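Local coordinates for protein ApaG (Shewanella oneidensis, PDB 1TZA) that is of unknown function but belongs to the ApaG family, whose single domain is an all-beta sandwich of the E-set (immunoglobulin-like) type, at residues G67-T72 against Y81-G86. Numbering follows the deposited sequence.
Sequences GVVGET and YQYTSG
Val68 presses its branched CB against one face of the Tyr83 ring: CB stands 3.8 Å from the ring centroid, 15° off the normal, a CH-pi contact shifted toward the rim. CG1, anti to the carbonyl carbon, runs out along the phenol end and meets Tyr83 CZ at 3.5 Å. The other methyl, CG2, sits in the corner where the two tyrosines converge and touches Tyr81 CE1 at 4.1 Å. Val69 supplies the next bump: its CG1 reaches past the ring to the strand, lying 3.8 Å from Tyr83 CD1 and 3.5 Å from the carbonyl oxygen Thr84 O, with Ser85 CB beside it. Val68 thus covers one face toward the hydroxyl end, and Val69 CG1 lies obliquely by CD1 on the same side. Both valines start a type I' beta turn, Val68 to Glu71, closed by Val68 N to Glu71 O and Glu71 N to Val68 O. Strand 79-89 is an outermost strand of the three-stranded sheet within this chain; the loop, tied by Gly67 to Glu47 of strand 44-55, joins it to the other sheet of the ApaG beta sandwich. Across the interior, Tyr83 OH is hydrogen-bonded to Tyr100 OH, and Leu46 and Trp51 of strand 44-55 touch Val68 and Tyr83 respectively. At the other end of the turn, Tyr81 and Glu71 come from opposite directions. Tyr81, its chi1 of 169° setting CG opposite the backbone N, extends its phenol to the turn and donates OH to Glu71 OE1 at 2.7 Å. The oxygen lies at the ring edge, in its plane, but is met from above the carboxylate, whose plane stands 87° from the ring. Glu18 of the second subunit is hydrogen-bonded through OE2 to Val69 N and through OE1 to Ser85 OG.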
ATOM      1  N   GLY A  67      -9.652   6.001 -14.190  1.00 11.77           N
ATOM      2  CA  GLY A  67      -9.058   6.886 -13.208  1.00  8.20           C
ATOM      3  C   GLY A  67      -7.912   6.313 -12.406  1.00  6.13           C
ATOM      4  O   GLY A  67      -7.188   5.425 -12.862  1.00  3.96           O
ATOM      5  N   VAL A  68      -7.756   6.862 -11.205  1.00  3.15           N
ATOM      6  CA  VAL A  68      -6.740   6.464 -10.262  1.00  1.88           C
ATOM      7  C   VAL A  68      -7.417   6.443  -8.906  1.00  3.17           C
ATOM      8  O   VAL A  68      -8.228   7.313  -8.593  1.00  4.60           O
ATOM      9  CB  VAL A  68      -5.548   7.456 -10.225  1.00  3.28           C
ATOM     10  CG1 VAL A  68      -4.741   7.359 -11.509  1.00  1.00           C
ATOM     11  CG2 VAL A  68      -6.053   8.881 -10.008  1.00  1.38           C
ATOM     12  N   VAL A  69      -7.078   5.440  -8.108  1.00  3.08           N
ATOM     13  CA  VAL A  69      -7.645   5.242  -6.783  1.00  3.39           C
ATOM     14  C   VAL A  69      -9.116   5.639  -6.618  1.00  5.19           C
ATOM     15  O   VAL A  69      -9.495   6.326  -5.663  1.00  4.44           O
ATOM     16  CB  VAL A  69      -6.780   5.932  -5.691  1.00  4.51           C
ATOM     17  CG1 VAL A  69      -5.375   5.330  -5.703  1.00  1.00           C
ATOM     18  CG2 VAL A  69      -6.735   7.439  -5.903  1.00  2.78           C
ATOM     19  N   GLY A  70      -9.943   5.201  -7.562  1.00  5.73           N
ATOM     20  CA  GLY A  70     -11.366   5.467  -7.474  1.00  9.39           C
ATOM     21  C   GLY A  70     -11.927   6.749  -8.052  1.00  9.75           C
ATOM     22  O   GLY A  70     -13.142   6.939  -8.052  1.00  8.86           O
ATOM     23  N   GLU A  71     -11.074   7.640  -8.534  1.00 11.23           N
ATOM     24  CA  GLU A  71     -11.588   8.869  -9.116  1.00 10.33           C
ATOM     25  C   GLU A  71     -10.932   9.246 -10.425  1.00 10.19           C
ATOM     26  O   GLU A  71      -9.822   8.811 -10.737  1.00  8.47           O
ATOM     27  CB  GLU A  71     -11.461  10.043  -8.138  1.00 10.44           C
ATOM     28  CG  GLU A  71     -10.068  10.285  -7.595  1.00  7.57           C
ATOM     29  CD  GLU A  71      -9.844  11.733  -7.183  1.00  8.20           C
ATOM     30  OE1 GLU A  71      -9.135  11.980  -6.181  1.00  6.90           O
ATOM     31  OE2 GLU A  71     -10.365  12.630  -7.871  1.00  7.59           O
ATOM     32  N   THR A  72     -11.669  10.050 -11.184  1.00 10.17           N
ATOM     33  CA  THR A  72     -11.259  10.595 -12.467  1.00 10.00           C
ATOM     34  C   THR A  72     -11.186  12.086 -12.130  1.00 10.69           C
ATOM     35  O   THR A  72     -12.142  12.835 -12.354  1.00 11.80           O
ATOM     36  CB  THR A  72     -12.351  10.339 -13.552  1.00 10.19           C
ATOM     37  OG1 THR A  72     -13.593  10.921 -13.140  1.00 10.51           O
ATOM     38  CG2 THR A  72     -12.564   8.846 -13.758  1.00  9.53           C
ATOM     39  N   TYR A  81      -1.861  17.532  -9.115  1.00 12.51           N
ATOM     40  CA  TYR A  81      -2.695  16.567  -8.408  1.00 11.74           C
ATOM     41  C   TYR A  81      -1.845  15.377  -7.993  1.00 11.69           C
ATOM     42  O   TYR A  81      -1.200  14.741  -8.827  1.00 10.83           O
ATOM     43  CB  TYR A  81      -3.858  16.098  -9.295  1.00 14.79           C
ATOM     44  CG  TYR A  81      -4.616  14.901  -8.751  1.00 16.90           C
ATOM     45  CD1 TYR A  81      -4.138  13.606  -8.944  1.00 17.15           C
ATOM     46  CD2 TYR A  81      -5.799  15.064  -8.027  1.00 17.99           C
ATOM     47  CE1 TYR A  81      -4.811  12.501  -8.434  1.00 17.61           C
ATOM     48  CE2 TYR A  81      -6.485  13.962  -7.507  1.00 17.18           C
ATOM     49  CZ  TYR A  81      -5.980  12.681  -7.716  1.00 18.43           C
ATOM     50  OH  TYR A  81      -6.616  11.576  -7.204  1.00 15.97           O
ATOM     51  N   GLN A  82      -1.862  15.076  -6.701  1.00 10.81           N
ATOM     52  CA  GLN A  82      -1.092  13.975  -6.158  1.00 11.64           C
ATOM     53  C   GLN A  82      -1.975  12.867  -5.604  1.00 12.42           C
ATOM     54  O   GLN A  82      -3.053  13.121  -5.060  1.00 13.62           O
ATOM     55  CB  GLN A  82      -0.176  14.479  -5.045  1.00 12.46           C
ATOM     56  CG  GLN A  82       0.521  13.374  -4.274  1.00 13.76           C
ATOM     57  CD  GLN A  82       1.363  13.899  -3.126  1.00 15.04           C
ATOM     58  OE1 GLN A  82       2.390  14.545  -3.337  1.00 14.24           O
ATOM     59  NE2 GLN A  82       0.924  13.625  -1.897  1.00 16.08           N
ATOM     60  N   TYR A  83      -1.503  11.633  -5.747  1.00 11.67           N
ATOM     61  CA  TYR A  83      -2.219  10.473  -5.242  1.00  9.93           C
ATOM     62  C   TYR A  83      -1.225   9.353  -4.968  1.00 11.08           C
ATOM     63  O   TYR A  83      -0.117   9.324  -5.516  1.00  7.82           O
ATOM     64  CB  TYR A  83      -3.281  10.017  -6.241  1.00  7.83           C
ATOM     65  CG  TYR A  83      -2.796   9.080  -7.314  1.00  8.45           C
ATOM     66  CD1 TYR A  83      -2.756   7.699  -7.092  1.00  7.70           C
ATOM     67  CD2 TYR A  83      -2.429   9.559  -8.570  1.00  6.35           C
ATOM     68  CE1 TYR A  83      -2.373   6.819  -8.098  1.00  6.57           C
ATOM     69  CE2 TYR A  83      -2.038   8.688  -9.582  1.00  7.31           C
ATOM     70  CZ  TYR A  83      -2.017   7.321  -9.342  1.00  6.90           C
ATOM     71  OH  TYR A  83      -1.660   6.457 -10.344  1.00  5.28           O
ATOM     72  N   THR A  84      -1.629   8.428  -4.112  1.00 10.97           N
ATOM     73  CA  THR A  84      -0.767   7.325  -3.770  1.00  9.91           C
ATOM     74  C   THR A  84      -1.493   6.002  -3.927  1.00 10.42           C
ATOM     75  O   THR A  84      -2.670   5.882  -3.595  1.00  9.45           O
ATOM     76  CB  THR A  84      -0.272   7.472  -2.320  1.00 11.46           C
ATOM     77  OG1 THR A  84       0.654   8.569  -2.248  1.00 10.82           O
ATOM     78  CG2 THR A  84       0.396   6.177  -1.831  1.00  8.68           C
ATOM     79  N   SER A  85      -0.782   5.017  -4.462  1.00  8.86           N
ATOM     80  CA  SER A  85      -1.320   3.679  -4.633  1.00  6.84           C
ATOM     81  C   SER A  85      -0.153   2.734  -4.379  1.00  4.47           C
ATOM     82  O   SER A  85       0.818   3.128  -3.759  1.00  4.99           O
ATOM     83  CB  SER A  85      -1.873   3.478  -6.039  1.00  6.82           C
ATOM     84  OG  SER A  85      -2.518   2.215  -6.132  1.00  7.70           O
ATOM     85  N   GLY A  86      -0.239   1.499  -4.847  1.00  3.46           N
ATOM     86  CA  GLY A  86       0.852   0.575  -4.612  1.00  3.58           C
ATOM     87  C   GLY A  86       0.769  -0.677  -5.460  1.00  5.13           C
ATOM     88  O   GLY A  86      -0.164  -0.855  -6.243  1.00  3.70           O
TER